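Local atomic coordinates of nuclear inclusion protein A (Tobacco vein mottling virus, PDB entry 3MMG), a protein that probably acts as a 3C-type cysteine protease with a chymotrypsin-like fold, cutting the viral polyprotein at specific sites. Residues A[13-19]-A[94-98]; A[37-42]-A[186-191]; A[77-81]-A[206-210]; A[99-103]-A[181-187]; A[150-155]-A[165-169]. The protein carries 3 engineered substitutions. All blocks are in the same frame, centred on the assembly; numbering follows the deposited sequence.

Contact 1: A[13-19]-A[94-98]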
# COMPACT_ATOMS: atom_id res chain seq x y z
N PRO A 13 -10.06 -12.25 -3.52
CA PRO A 13 -10.33 -11.63 -2.21
C PRO A 13 -9.46 -10.41 -1.88
O PRO A 13 -9.92 -9.48 -1.20
CB PRO A 13 -10.04 -12.76 -1.23
CG PRO A 13 -10.33 -14.02 -2.01
CD PRO A 13 -9.80 -13.69 -3.39
N ILE A 14 -8.21 -10.42 -2.34
CA ILE A 14 -7.35 -9.24 -2.19
C ILE A 14 -7.84 -8.07 -3.02
O ILE A 14 -7.98 -6.96 -2.49
CB ILE A 14 -5.87 -9.56 -2.51
CG1 ILE A 14 -5.37 -10.67 -1.57
CG2 ILE A 14 -5.01 -8.29 -2.42
CD1 ILE A 14 -4.19 -11.43 -2.11
N SER A 15 -8.09 -8.32 -4.30
CA SER A 15 -8.62 -7.32 -5.21
C SER A 15 -9.90 -6.66 -4.69
O SER A 15 -10.12 -5.47 -4.90
CB SER A 15 -8.88 -7.96 -6.58
OG SER A 15 -9.45 -7.03 -7.46
N ALA A 16 -10.73 -7.44 -4.00
CA ALA A 16 -12.00 -6.93 -3.45
C ALA A 16 -11.80 -5.86 -2.37
O ALA A 16 -12.71 -5.10 -2.09
CB ALA A 16 -12.85 -8.08 -2.92
N CYS A 17 -10.61 -5.85 -1.75
CA CYS A 17 -10.25 -4.90 -0.69
C CYS A 17 -9.36 -3.77 -1.17
O CYS A 17 -9.04 -2.87 -0.40
CB CYS A 17 -9.57 -5.65 0.45
SG CYS A 17 -10.71 -6.81 1.24
N VAL A 18 -8.98 -3.78 -2.44
CA VAL A 18 -8.15 -2.71 -2.95
C VAL A 18 -9.02 -1.50 -3.24
O VAL A 18 -10.14 -1.65 -3.77
CB VAL A 18 -7.37 -3.15 -4.21
CG1 VAL A 18 -6.69 -1.95 -4.88
CG2 VAL A 18 -6.35 -4.21 -3.82
N CYS A 19 -8.52 -0.32 -2.87
CA CYS A 19 -9.22 0.97 -3.04
C CYS A 19 -8.43 1.89 -3.97
O CYS A 19 -7.20 1.75 -4.12
CB CYS A 19 -9.31 1.71 -1.71
SG CYS A 19 -10.01 0.84 -0.31
N PHE A 94 -14.77 -2.68 5.49
CA PHE A 94 -14.32 -3.86 4.75
C PHE A 94 -14.33 -5.09 5.68
O PHE A 94 -14.38 -4.93 6.90
CB PHE A 94 -12.88 -3.62 4.30
CG PHE A 94 -12.73 -2.58 3.24
CD1 PHE A 94 -12.64 -1.22 3.58
CD2 PHE A 94 -12.68 -2.95 1.89
CE1 PHE A 94 -12.46 -0.23 2.58
CE2 PHE A 94 -12.54 -1.97 0.87
CZ PHE A 94 -12.43 -0.63 1.21
N PRO A 95 -14.24 -6.30 5.11
CA PRO A 95 -13.99 -7.49 5.92
C PRO A 95 -12.61 -7.44 6.58
O PRO A 95 -11.85 -6.49 6.34
CB PRO A 95 -14.08 -8.64 4.91
CG PRO A 95 -13.86 -8.04 3.62
CD PRO A 95 -14.37 -6.64 3.68
N GLN A 96 -12.31 -8.43 7.41
CA GLN A 96 -11.09 -8.42 8.23
C GLN A 96 -10.41 -9.79 8.15
O GLN A 96 -9.95 -10.36 9.17
CB GLN A 96 -11.42 -8.04 9.69
CG GLN A 96 -11.96 -6.61 9.87
CD GLN A 96 -12.05 -6.18 11.32
OE1 GLN A 96 -11.16 -6.49 12.14
NE2 GLN A 96 -13.11 -5.45 11.65
N LYS A 97 -10.33 -10.31 6.93
CA LYS A 97 -9.80 -11.65 6.71
C LYS A 97 -8.43 -11.72 6.03
O LYS A 97 -7.78 -12.77 6.10
CB LYS A 97 -10.80 -12.52 5.95
CG LYS A 97 -12.10 -12.72 6.73
CD LYS A 97 -13.10 -13.59 5.96
CE LYS A 97 -14.50 -13.50 6.60
NZ LYS A 97 -15.19 -12.19 6.26
N LEU A 98 -8.02 -10.66 5.34
CA LEU A 98 -6.70 -10.68 4.66
C LEU A 98 -5.59 -10.99 5.67
O LEU A 98 -5.65 -10.56 6.82
CB LEU A 98 -6.39 -9.33 4.01
CG LEU A 98 -7.29 -8.77 2.90
CD1 LEU A 98 -6.85 -7.31 2.66
CD2 LEU A 98 -7.22 -9.61 1.65
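L98 divides its two methyls between different partners: CD2 lies 3.9 Å from CG1 of I14, and CD1 lies 3.9 Å from CB of C17. The side chains of I14 and L98 run at a slant to each other, and CD2 of L98 comes equally near CA of I14, so it rests on the helix backbone as well as on the branch. C17 holds its sulfur on the side of its own backbone N, opposite the carbonyl carbon (chi1 -65°). That direction brings SG to 4.1 Å from CG of P95. Segment 13-19 runs from the short helix 12-15 through a type I turn, S15 to V18, into the first strand of the N-terminal barrel; segment 94-98 belongs to the long connection between the two barrels of a chymotrypsin-like fold. V18 N closes that turn on S15 O at 3.2 Å. F94 CG stands beside its own backbone N (chi1 -70°), which turns the ring toward C17 and C19. C17 O approaches it obliquely, 3.8 Å from CE2, while A16 O lies farther off near the ring plane, 4.3 Å from CE2 of F94. C19 SG, modelled in two conformers, stands 4.4 Å from the centroid of the F94 ring in one of them, 60° off the normal; the closeness of that sulfur-aromatic contact is therefore doubtful. H61 meets F94 edge-to-face from outside the two segments.

Contact 2: A[37-42]-A[186-191]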
# COMPACT_ATOMS: atom_id res chain seq x y z
N PHE A 37 -9.49 -2.72 5.35
CA PHE A 37 -9.54 -3.80 6.34
C PHE A 37 -10.37 -3.26 7.51
O PHE A 37 -9.96 -2.34 8.18
CB PHE A 37 -8.11 -4.16 6.78
CG PHE A 37 -8.02 -5.39 7.65
CD1 PHE A 37 -8.30 -5.32 9.01
CD2 PHE A 37 -7.61 -6.60 7.12
CE1 PHE A 37 -8.20 -6.45 9.83
CE2 PHE A 37 -7.51 -7.75 7.92
CZ PHE A 37 -7.81 -7.67 9.27
N GLY A 38 -11.56 -3.81 7.71
CA GLY A 38 -12.49 -3.24 8.68
C GLY A 38 -12.71 -1.77 8.38
O GLY A 38 -12.93 -1.40 7.24
N PRO A 39 -12.65 -0.91 9.43
CA PRO A 39 -12.83 0.53 9.26
C PRO A 39 -11.54 1.26 8.85
O PRO A 39 -11.50 2.51 8.87
CB PRO A 39 -13.24 0.96 10.67
CG PRO A 39 -12.41 0.07 11.54
CD PRO A 39 -12.43 -1.26 10.84
N TYR A 40 -10.51 0.50 8.49
CA TYR A 40 -9.19 1.06 8.23
C TYR A 40 -8.84 1.03 6.75
O TYR A 40 -9.23 0.11 6.02
CB TYR A 40 -8.11 0.27 8.99
CG TYR A 40 -8.43 0.09 10.45
CD1 TYR A 40 -8.73 -1.17 10.97
CD2 TYR A 40 -8.44 1.19 11.31
CE1 TYR A 40 -9.07 -1.33 12.33
CE2 TYR A 40 -8.76 1.05 12.67
CZ TYR A 40 -9.06 -0.21 13.17
OH TYR A 40 -9.39 -0.36 14.51
N ILE A 41 -8.09 2.05 6.34
CA ILE A 41 -7.44 2.10 5.03
C ILE A 41 -5.94 2.11 5.25
O ILE A 41 -5.43 2.94 5.99
CB ILE A 41 -7.82 3.41 4.26
CG1 ILE A 41 -9.35 3.57 4.17
CG2 ILE A 41 -7.19 3.43 2.85
CD1 ILE A 41 -10.04 2.47 3.44
N ILE A 42 -5.26 1.17 4.60
CA ILE A 42 -3.81 1.04 4.71
C ILE A 42 -3.25 1.67 3.45
O ILE A 42 -3.69 1.33 2.33
CB ILE A 42 -3.41 -0.45 4.78
CG1 ILE A 42 -3.93 -1.14 6.06
CG2 ILE A 42 -1.90 -0.61 4.60
CD1 ILE A 42 -4.19 -2.63 5.89
N PHE A 186 1.41 -7.37 12.15
CA PHE A 186 0.87 -6.11 11.70
C PHE A 186 -0.58 -5.87 12.15
O PHE A 186 -0.89 -4.82 12.71
CB PHE A 186 0.98 -5.99 10.17
CG PHE A 186 0.29 -4.78 9.61
CD1 PHE A 186 0.75 -3.50 9.92
CD2 PHE A 186 -0.82 -4.91 8.76
CE1 PHE A 186 0.11 -2.37 9.40
CE2 PHE A 186 -1.45 -3.80 8.24
CZ PHE A 186 -0.99 -2.53 8.56
N VAL A 187 -1.46 -6.83 11.86
CA VAL A 187 -2.90 -6.73 12.23
C VAL A 187 -3.08 -6.53 13.75
O VAL A 187 -3.73 -5.58 14.19
CB VAL A 187 -3.69 -7.93 11.69
CG1 VAL A 187 -5.17 -7.89 12.15
CG2 VAL A 187 -3.61 -7.96 10.16
N ALA A 188 -2.45 -7.41 14.54
CA ALA A 188 -2.52 -7.34 16.00
C ALA A 188 -2.03 -6.00 16.55
O ALA A 188 -2.70 -5.38 17.37
CB ALA A 188 -1.75 -8.50 16.62
N THR A 189 -0.88 -5.55 16.06
CA THR A 189 -0.21 -4.35 16.57
C THR A 189 -0.82 -3.03 16.10
O THR A 189 -0.89 -2.07 16.88
CB THR A 189 1.29 -4.36 16.20
OG1 THR A 189 1.86 -5.61 16.60
CG2 THR A 189 2.05 -3.21 16.88
N TYR A 190 -1.23 -2.95 14.84
CA TYR A 190 -1.65 -1.69 14.26
C TYR A 190 -3.16 -1.58 14.04
O TYR A 190 -3.73 -0.49 14.13
CB TYR A 190 -0.89 -1.39 12.96
CG TYR A 190 0.57 -1.08 13.20
CD1 TYR A 190 1.52 -2.11 13.30
CD2 TYR A 190 0.99 0.24 13.37
CE1 TYR A 190 2.86 -1.82 13.55
CE2 TYR A 190 2.31 0.54 13.62
CZ TYR A 190 3.25 -0.49 13.71
OH TYR A 190 4.57 -0.16 13.97
N LEU A 191 -3.82 -2.70 13.78
CA LEU A 191 -5.26 -2.64 13.50
C LEU A 191 -6.10 -2.99 14.73
O LEU A 191 -7.05 -2.27 15.05
CB LEU A 191 -5.64 -3.51 12.29
CG LEU A 191 -4.75 -3.32 11.04
CD1 LEU A 191 -5.26 -4.11 9.84
CD2 LEU A 191 -4.66 -1.85 10.70
O HOH W 1 -7.52 0.29 16.37
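L191 of helix 186-192 packs against F37 and Y40 of the hairpin of strands 28-37 and 40-43 in the N-terminal barrel, a mainly apolar, buried contact with one water bridge at its polar end. L191 occupies the middle. Its CD1 lies over one face of the F37 ring, 3.8 Å from the centroid and 29° off the normal, which meets the geometry of a CH-pi contact. F37 can offer that face because its CG is anti to the backbone N (chi1 -172°), extending the ring toward the helix. V187 adds CG1 at 3.9 Å from CZ of F37, its side chain coming in roughly perpendicular. The strand side is a tight hairpin: a type II' turn from F37 to Y40 joins strands 28-37 and 40-43, with F37 N bonded to Y40 O and Y40 N to F37 O. Against this hairpin the axis of helix segment 186-191 makes an angle of 116° with that of strand segment 40-42, their closest approach being 11.8 Å. Y40 and L191 lie alongside, pointing opposite ways, with CE1 of Y40 4.1 Å from CB of L191. Beyond them a water accepts from Y40 OH at 2.7 Å and donates to L191 O at 2.9 Å, giving the L191 carbonyl a donor. P39 CG covers the centre of one face of the Y40 ring, and the W197 ring lies nearly parallel to that of Y40. At the other end, CD1 of I42 meets the F186 ring in its plane, at the edge, 3.8 Å from CE2.

Contact 3: A[77-81]-A[206-210]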
# COMPACT_ATOMS: atom_id res chain seq x y z
N VAL A 77 3.20 3.47 10.60
CA VAL A 77 4.15 2.42 10.97
C VAL A 77 5.49 3.16 10.94
O VAL A 77 6.05 3.36 9.89
CB VAL A 77 4.18 1.27 9.92
CG1 VAL A 77 5.15 0.17 10.37
CG2 VAL A 77 2.77 0.67 9.69
N GLU A 78 5.96 3.64 12.10
CA GLU A 78 7.08 4.57 12.09
C GLU A 78 8.35 3.94 11.49
O GLU A 78 8.67 2.78 11.77
CB GLU A 78 7.35 5.11 13.52
CG GLU A 78 6.24 6.04 14.05
CD GLU A 78 6.20 7.45 13.42
OE1 GLU A 78 6.82 7.72 12.36
OE2 GLU A 78 5.50 8.32 14.00
N GLY A 79 9.06 4.70 10.65
CA GLY A 79 10.27 4.21 10.02
C GLY A 79 10.06 3.63 8.62
O GLY A 79 11.03 3.32 7.92
N ARG A 80 8.81 3.49 8.19
CA ARG A 80 8.57 2.99 6.83
C ARG A 80 7.37 3.66 6.17
O ARG A 80 6.58 4.32 6.84
CB ARG A 80 8.44 1.48 6.81
CG ARG A 80 7.13 0.98 7.40
CD ARG A 80 7.14 -0.55 7.53
NE ARG A 80 8.03 -0.95 8.63
CZ ARG A 80 8.43 -2.19 8.89
NH1 ARG A 80 8.02 -3.22 8.13
NH2 ARG A 80 9.24 -2.42 9.92
N ASP A 81 7.25 3.47 4.85
CA ASP A 81 6.26 4.20 4.05
C ASP A 81 4.87 3.55 4.07
O ASP A 81 4.29 3.32 3.01
CB ASP A 81 6.77 4.36 2.61
CG ASP A 81 5.89 5.27 1.77
OD1 ASP A 81 5.22 6.17 2.34
OD2 ASP A 81 5.88 5.07 0.54
N ASP A 206 12.11 12.28 6.63
CA ASP A 206 13.25 12.02 7.52
C ASP A 206 12.97 10.95 8.56
O ASP A 206 13.89 10.42 9.17
CB ASP A 206 13.68 13.29 8.24
CG ASP A 206 14.33 14.29 7.32
OD1 ASP A 206 14.69 13.90 6.18
OD2 ASP A 206 14.50 15.46 7.75
N LYS A 207 11.69 10.63 8.76
CA LYS A 207 11.31 9.63 9.74
C LYS A 207 11.21 8.24 9.12
O LYS A 207 10.93 7.27 9.82
CB LYS A 207 10.00 10.01 10.42
CG LYS A 207 10.08 11.35 11.15
CD LYS A 207 9.02 11.45 12.21
CE LYS A 207 9.45 12.40 13.32
NZ LYS A 207 8.51 12.31 14.49
N ILE A 208 11.44 8.14 7.81
CA ILE A 208 11.51 6.84 7.14
C ILE A 208 12.99 6.44 7.06
O ILE A 208 13.84 7.30 6.90
CB ILE A 208 10.83 6.92 5.75
CG1 ILE A 208 9.31 7.00 5.94
CG2 ILE A 208 11.22 5.73 4.85
CD1 ILE A 208 8.56 7.58 4.78
N SER A 209 13.27 5.15 7.21
CA SER A 209 14.64 4.61 7.11
C SER A 209 15.02 4.43 5.64
O SER A 209 14.33 3.70 4.91
CB SER A 209 14.75 3.28 7.86
OG SER A 209 14.71 3.45 9.28
N TRP A 210 16.11 5.09 5.20
CA TRP A 210 16.48 5.13 3.78
C TRP A 210 17.72 4.31 3.41
O TRP A 210 17.98 4.08 2.23
CB TRP A 210 16.67 6.59 3.30
CG TRP A 210 15.38 7.33 3.32
CD1 TRP A 210 14.97 8.24 4.24
CD2 TRP A 210 14.29 7.17 2.39
NE1 TRP A 210 13.69 8.67 3.96
CE2 TRP A 210 13.25 8.04 2.82
CE3 TRP A 210 14.10 6.40 1.23
CZ2 TRP A 210 12.04 8.15 2.14
CZ3 TRP A 210 12.91 6.51 0.54
CH2 TRP A 210 11.87 7.37 1.01
O HOH W 2 12.18 1.97 5.26
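G79 and the backbone of K207 to S209 make the tight half of this contact, since the CA atoms of G79 and I208 come within 4.1 Å. S209 N donates to G79 O at 3.0 Å, and the bond is almost straight (176° at the hydrogen), although the donor stands 42° out of the carbonyl plane. Beside this bond a water donates to both G79 O and S209 O. CA of G79 also makes a C-H...O contact of 3.1 Å with K207 O. G79 is the third residue of a type II turn from V77 to R80; at its backbone angles a CB would press on the carbonyl O of E78. I208 holds CG1 beside its backbone N, opposite the carbonyl carbon (chi1 -72°), which leads CG1 to 3.9 Å from the carbonyl carbon of R80 and CD1 to 4.3 Å from CB of D81, while CG2 rests over one face of the W210 ring, toward its rim. The exposed side is looser. E78 OE1 comes only to 4.3 Å from CD of K207, and E78 OE2 and K207 NZ remain 5.0 Å apart, so any attraction between them is probably weak. The D81 carboxylate turns to S168, H46 and N44, consistent with the acid of a His-Asp-Cys triad; an aromatic side chain of the bound peptide packs on D81 and an apolar one on W210. Segment 77-81 joins strands 74-76 and 83-86 at the edge of the N-terminal barrel; V77 packs on helix 186-192, and W210 meets F139 of strand 139-142 in the second barrel.

Contact 4: A[99-103]-A[181-187]. With FMT (formic acid), chain E.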
# COMPACT_ATOMS: atom_id res chain seq x y z
N LYS A 99 -4.57 -11.73 5.21
CA LYS A 99 -3.37 -11.98 6.02
C LYS A 99 -2.18 -11.16 5.51
O LYS A 99 -1.97 -11.08 4.28
CB LYS A 99 -2.99 -13.46 6.01
CG LYS A 99 -4.10 -14.39 6.52
CD LYS A 99 -4.41 -14.20 7.97
CE LYS A 99 -5.50 -15.17 8.41
NZ LYS A 99 -6.69 -14.44 8.96
N PHE A 100 -1.41 -10.61 6.45
CA PHE A 100 -0.21 -9.81 6.19
C PHE A 100 0.97 -10.46 6.89
O PHE A 100 0.86 -10.87 8.04
CB PHE A 100 -0.33 -8.36 6.74
CG PHE A 100 -1.51 -7.59 6.18
CD1 PHE A 100 -2.80 -7.78 6.70
CD2 PHE A 100 -1.34 -6.66 5.16
CE1 PHE A 100 -3.91 -7.07 6.20
CE2 PHE A 100 -2.44 -5.93 4.65
CZ PHE A 100 -3.72 -6.13 5.17
N ARG A 101 2.12 -10.50 6.23
CA ARG A 101 3.34 -10.92 6.94
C ARG A 101 4.56 -10.31 6.29
O ARG A 101 4.49 -9.75 5.23
CB ARG A 101 3.46 -12.43 6.99
CG ARG A 101 3.68 -13.09 5.67
CD ARG A 101 4.04 -14.58 5.79
NE ARG A 101 3.99 -15.19 4.46
CZ ARG A 101 4.98 -15.16 3.55
NH1 ARG A 101 6.15 -14.56 3.81
NH2 ARG A 101 4.80 -15.73 2.37
N GLN A 102 5.71 -10.45 6.94
CA GLN A 102 6.94 -9.97 6.35
C GLN A 102 7.38 -10.95 5.23
O GLN A 102 7.22 -12.17 5.37
CB GLN A 102 8.04 -9.97 7.39
CG GLN A 102 7.92 -8.94 8.49
CD GLN A 102 9.19 -8.96 9.34
OE1 GLN A 102 9.43 -9.92 10.07
NE2 GLN A 102 10.01 -7.93 9.20
N PRO A 103 8.02 -10.43 4.18
CA PRO A 103 8.58 -11.31 3.15
C PRO A 103 9.79 -12.07 3.67
O PRO A 103 10.43 -11.64 4.64
CB PRO A 103 9.06 -10.36 2.05
CG PRO A 103 8.73 -8.96 2.49
CD PRO A 103 8.33 -9.01 3.94
N GLU A 181 7.69 -3.36 3.02
CA GLU A 181 7.16 -4.55 3.66
C GLU A 181 6.30 -4.22 4.86
O GLU A 181 6.57 -3.24 5.56
CB GLU A 181 8.30 -5.47 4.11
CG GLU A 181 9.22 -4.82 5.14
CD GLU A 181 9.94 -5.80 6.04
OE1 GLU A 181 10.68 -6.66 5.54
OE2 GLU A 181 9.77 -5.70 7.27
N PHE A 182 5.28 -5.04 5.10
CA PHE A 182 4.59 -5.03 6.38
C PHE A 182 5.50 -5.58 7.46
O PHE A 182 6.33 -6.46 7.18
CB PHE A 182 3.27 -5.83 6.29
CG PHE A 182 2.24 -5.08 5.52
CD1 PHE A 182 2.10 -5.29 4.15
CD2 PHE A 182 1.54 -4.04 6.11
CE1 PHE A 182 1.21 -4.54 3.39
CE2 PHE A 182 0.63 -3.26 5.36
CZ PHE A 182 0.48 -3.51 4.00
N PRO A 183 5.35 -5.07 8.69
CA PRO A 183 6.09 -5.61 9.82
C PRO A 183 5.42 -6.87 10.40
O PRO A 183 4.30 -7.23 10.02
CB PRO A 183 5.99 -4.47 10.84
CG PRO A 183 4.63 -3.90 10.58
CD PRO A 183 4.53 -3.91 9.07
N GLU A 184 6.14 -7.54 11.30
CA GLU A 184 5.62 -8.69 12.02
C GLU A 184 4.40 -8.27 12.83
O GLU A 184 4.37 -7.15 13.35
CB GLU A 184 6.69 -9.21 12.98
CG GLU A 184 6.52 -10.67 13.42
CD GLU A 184 7.59 -11.11 14.43
OE1 GLU A 184 8.54 -10.33 14.72
OE2 GLU A 184 7.48 -12.24 14.96
N LYS A 185 3.42 -9.17 12.93
CA LYS A 185 2.22 -8.98 13.77
C LYS A 185 1.50 -7.67 13.44
O LYS A 185 1.04 -6.94 14.34
CB LYS A 185 2.61 -9.05 15.25
CG LYS A 185 3.10 -10.43 15.63
CD LYS A 185 3.56 -10.51 17.07
CE LYS A 185 4.11 -11.90 17.35
NZ LYS A 185 4.98 -11.90 18.57
N PHE A 186 1.41 -7.37 12.15
CA PHE A 186 0.87 -6.11 11.70
C PHE A 186 -0.58 -5.87 12.15
O PHE A 186 -0.89 -4.82 12.71
CB PHE A 186 0.98 -5.99 10.17
CG PHE A 186 0.29 -4.78 9.61
CD1 PHE A 186 0.75 -3.50 9.92
CD2 PHE A 186 -0.82 -4.91 8.76
CE1 PHE A 186 0.11 -2.37 9.40
CE2 PHE A 186 -1.45 -3.80 8.24
CZ PHE A 186 -0.99 -2.53 8.56
N VAL A 187 -1.46 -6.83 11.86
CA VAL A 187 -2.90 -6.73 12.23
C VAL A 187 -3.08 -6.53 13.75
O VAL A 187 -3.73 -5.58 14.19
CB VAL A 187 -3.69 -7.93 11.69
CG1 VAL A 187 -5.17 -7.89 12.15
CG2 VAL A 187 -3.61 -7.96 10.16
C FMT E . -5.41 -10.96 9.76
O1 FMT E . -6.59 -11.21 9.46
O2 FMT E . -4.73 -11.59 10.59
O HOH W 3 -0.56 -9.37 10.62
O HOH W 4 2.21 -9.09 9.91
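F100 presents its face to one phenylalanine and its edge to another. The edge of F186 points at the face of F100, centroids 5.2 Å apart and planes at 63°. In turn, the edge of F100 points at the face of F182 at a similar inclination, with CD2 3.6 Å above the centre of that ring. CG2 of V187 closes another flank, 3.6 Å from CD1 of F100. Two residues on, Q102 NE2 donates to the syn side of E181 OE2 at 3.0 Å; OE2 lies nearly in the amide plane of Q102, while the donor stands 22° out of the carboxylate plane. E181 CG sits between its backbone N and carbonyl carbon (chi1 61°), and the chain then extends to bring OE2 there. Both carboxylate oxygens have further partners: R80 at OE2, W140 at OE1. CG of Q102 covers the buried F182 O at 3.2 Å, a carbonyl with no polar partner in the model. A water bridges the backbones, donating to F100 O and P183 O and accepting from F186 N. A bound formic acid molecule, probably from the crystallisation liquor, accepts from K99 NZ and touches V187. The cluster packs on I42 of strand 40-43 and I163 of strand 163-171, at the start of helix 186-192.

Contact 5: A[150-155]-A[165-169]. Engineered in segment 150-155: A151 (natural residue Cys).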
# COMPACT_ATOMS: atom_id res chain seq x y z
N GLN A 150 0.60 3.72 -9.18
CA GLN A 150 0.43 2.36 -8.67
C GLN A 150 1.01 2.13 -7.28
O GLN A 150 0.93 1.01 -6.73
CB GLN A 150 1.01 1.35 -9.67
CG GLN A 150 0.13 1.17 -10.92
CD GLN A 150 0.66 0.09 -11.81
OE1 GLN A 150 1.52 0.33 -12.64
NE2 GLN A 150 0.17 -1.14 -11.61
N ALA A 151 1.59 3.18 -6.69
CA ALA A 151 2.01 3.05 -5.28
C ALA A 151 0.79 2.65 -4.44
O ALA A 151 -0.35 3.09 -4.71
CB ALA A 151 2.67 4.32 -4.76
N GLY A 152 1.03 1.79 -3.47
CA GLY A 152 -0.05 1.30 -2.59
C GLY A 152 -0.63 -0.03 -3.03
O GLY A 152 -1.38 -0.65 -2.25
N SER A 153 -0.30 -0.47 -4.24
CA SER A 153 -0.75 -1.76 -4.76
C SER A 153 -0.11 -2.88 -3.95
O SER A 153 1.12 -2.88 -3.74
CB SER A 153 -0.43 -1.92 -6.25
OG SER A 153 -1.01 -0.85 -7.01
N PRO A 154 -0.92 -3.83 -3.46
CA PRO A 154 -0.31 -4.94 -2.72
C PRO A 154 0.62 -5.83 -3.54
O PRO A 154 0.36 -6.11 -4.72
CB PRO A 154 -1.51 -5.77 -2.23
CG PRO A 154 -2.64 -5.39 -3.12
CD PRO A 154 -2.39 -3.94 -3.54
N LEU A 155 1.70 -6.25 -2.90
CA LEU A 155 2.54 -7.35 -3.38
C LEU A 155 2.21 -8.59 -2.58
O LEU A 155 2.26 -8.57 -1.34
CB LEU A 155 4.02 -7.00 -3.23
CG LEU A 155 4.64 -5.99 -4.20
CD1 LEU A 155 4.52 -6.46 -5.66
CD2 LEU A 155 4.06 -4.56 -4.02
N GLY A 165 3.61 -6.55 1.30
CA GLY A 165 4.05 -5.15 1.22
C GLY A 165 3.15 -4.41 0.27
O GLY A 165 2.22 -4.98 -0.31
N ILE A 166 3.43 -3.12 0.10
CA ILE A 166 2.75 -2.31 -0.90
C ILE A 166 3.76 -1.53 -1.73
O ILE A 166 4.84 -1.17 -1.23
CB ILE A 166 1.72 -1.34 -0.27
CG1 ILE A 166 2.34 -0.49 0.84
CG2 ILE A 166 0.50 -2.14 0.22
CD1 ILE A 166 1.45 0.69 1.31
N HIS A 167 3.43 -1.31 -3.00
CA HIS A 167 4.42 -0.66 -3.88
C HIS A 167 4.75 0.76 -3.39
O HIS A 167 3.88 1.43 -2.87
CB HIS A 167 3.95 -0.65 -5.33
CG HIS A 167 4.92 0.03 -6.24
ND1 HIS A 167 6.21 -0.44 -6.42
CD2 HIS A 167 4.81 1.14 -7.01
CE1 HIS A 167 6.85 0.35 -7.26
NE2 HIS A 167 6.03 1.33 -7.62
N SER A 168 6.00 1.22 -3.56
CA SER A 168 6.39 2.51 -2.99
C SER A 168 7.27 3.40 -3.90
O SER A 168 6.89 4.52 -4.18
CB SER A 168 7.08 2.32 -1.63
OG SER A 168 7.53 3.57 -1.10
N LEU A 169 8.42 2.87 -4.33
CA LEU A 169 9.50 3.67 -4.92
C LEU A 169 9.87 3.17 -6.27
O LEU A 169 9.71 2.00 -6.58
CB LEU A 169 10.80 3.56 -4.11
CG LEU A 169 10.97 3.97 -2.67
CD1 LEU A 169 12.39 3.59 -2.25
CD2 LEU A 169 10.74 5.49 -2.55
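A hairpin of the C-terminal barrel, strands 154-157 and 163-171, is extended here into a loop consistent with the nucleophile loop of a 3C-type protease; A151 is an engineered replacement of the natural cysteine. Two register points define the ladder: P154 with I166, an antiparallel non-hydrogen-bonded pair, and L155 with G165, a hydrogen-bonded pair in which L155 N reaches G165 O at 2.9 Å (172° at the hydrogen). Farther up, H167 N donates to S153 O at 2.9 Å, and G152 N to H167 O at 2.9 Å, so the pairing follows the loop to the residue beside A151. The loop is itself a type II turn from Q150 to S153. Q150 O takes both S153 N and S153 OG, the hydroxyl at 2.7 Å, from the same face of its plane, fixing the turn. I166 lays CG2 against G152 O at 3.4 Å, and CD2 of L155 lies 3.5 Å from H167 N. A chi1 of 179° swings the imidazole of H167 away from its backbone N: A151 N lies at the ring edge, in plane. S168 and L169, opposite Y178, form a classic beta bulge, and L169 pairs in an antiparallel ladder with the bound peptide. H142 binds ND1 of H167 and a polar side chain of the peptide binds NE2, as in the S1 pocket of 3C-type proteases, where a histidine recognises the P1 glutamine.

In the fold
Contact 5 lies nearest the centre of the chain, about 5 Å between centres, and probably forms the second-barrel side of the active site; the bound peptide lies against contacts 3 and 5. Contact 3 supplies the probable acid: D81 OD2 lies 2.8 Å from S168 OG of contact 5, and D81 also binds H46, consistent with a triad completed by the position of A151. R80 of contact 3 reaches contact 4 through a salt bridge, NH1 to E181 OE2 at 3.2 Å. Contacts 2 and 4 share F186 and V187, with I42 and F37 packed on F100. Contact 1 meets contact 2 through F94 N and G38 O, 2.8 Å apart, and contact 5 through I14 CG2, 3.8 Å from P154 CG.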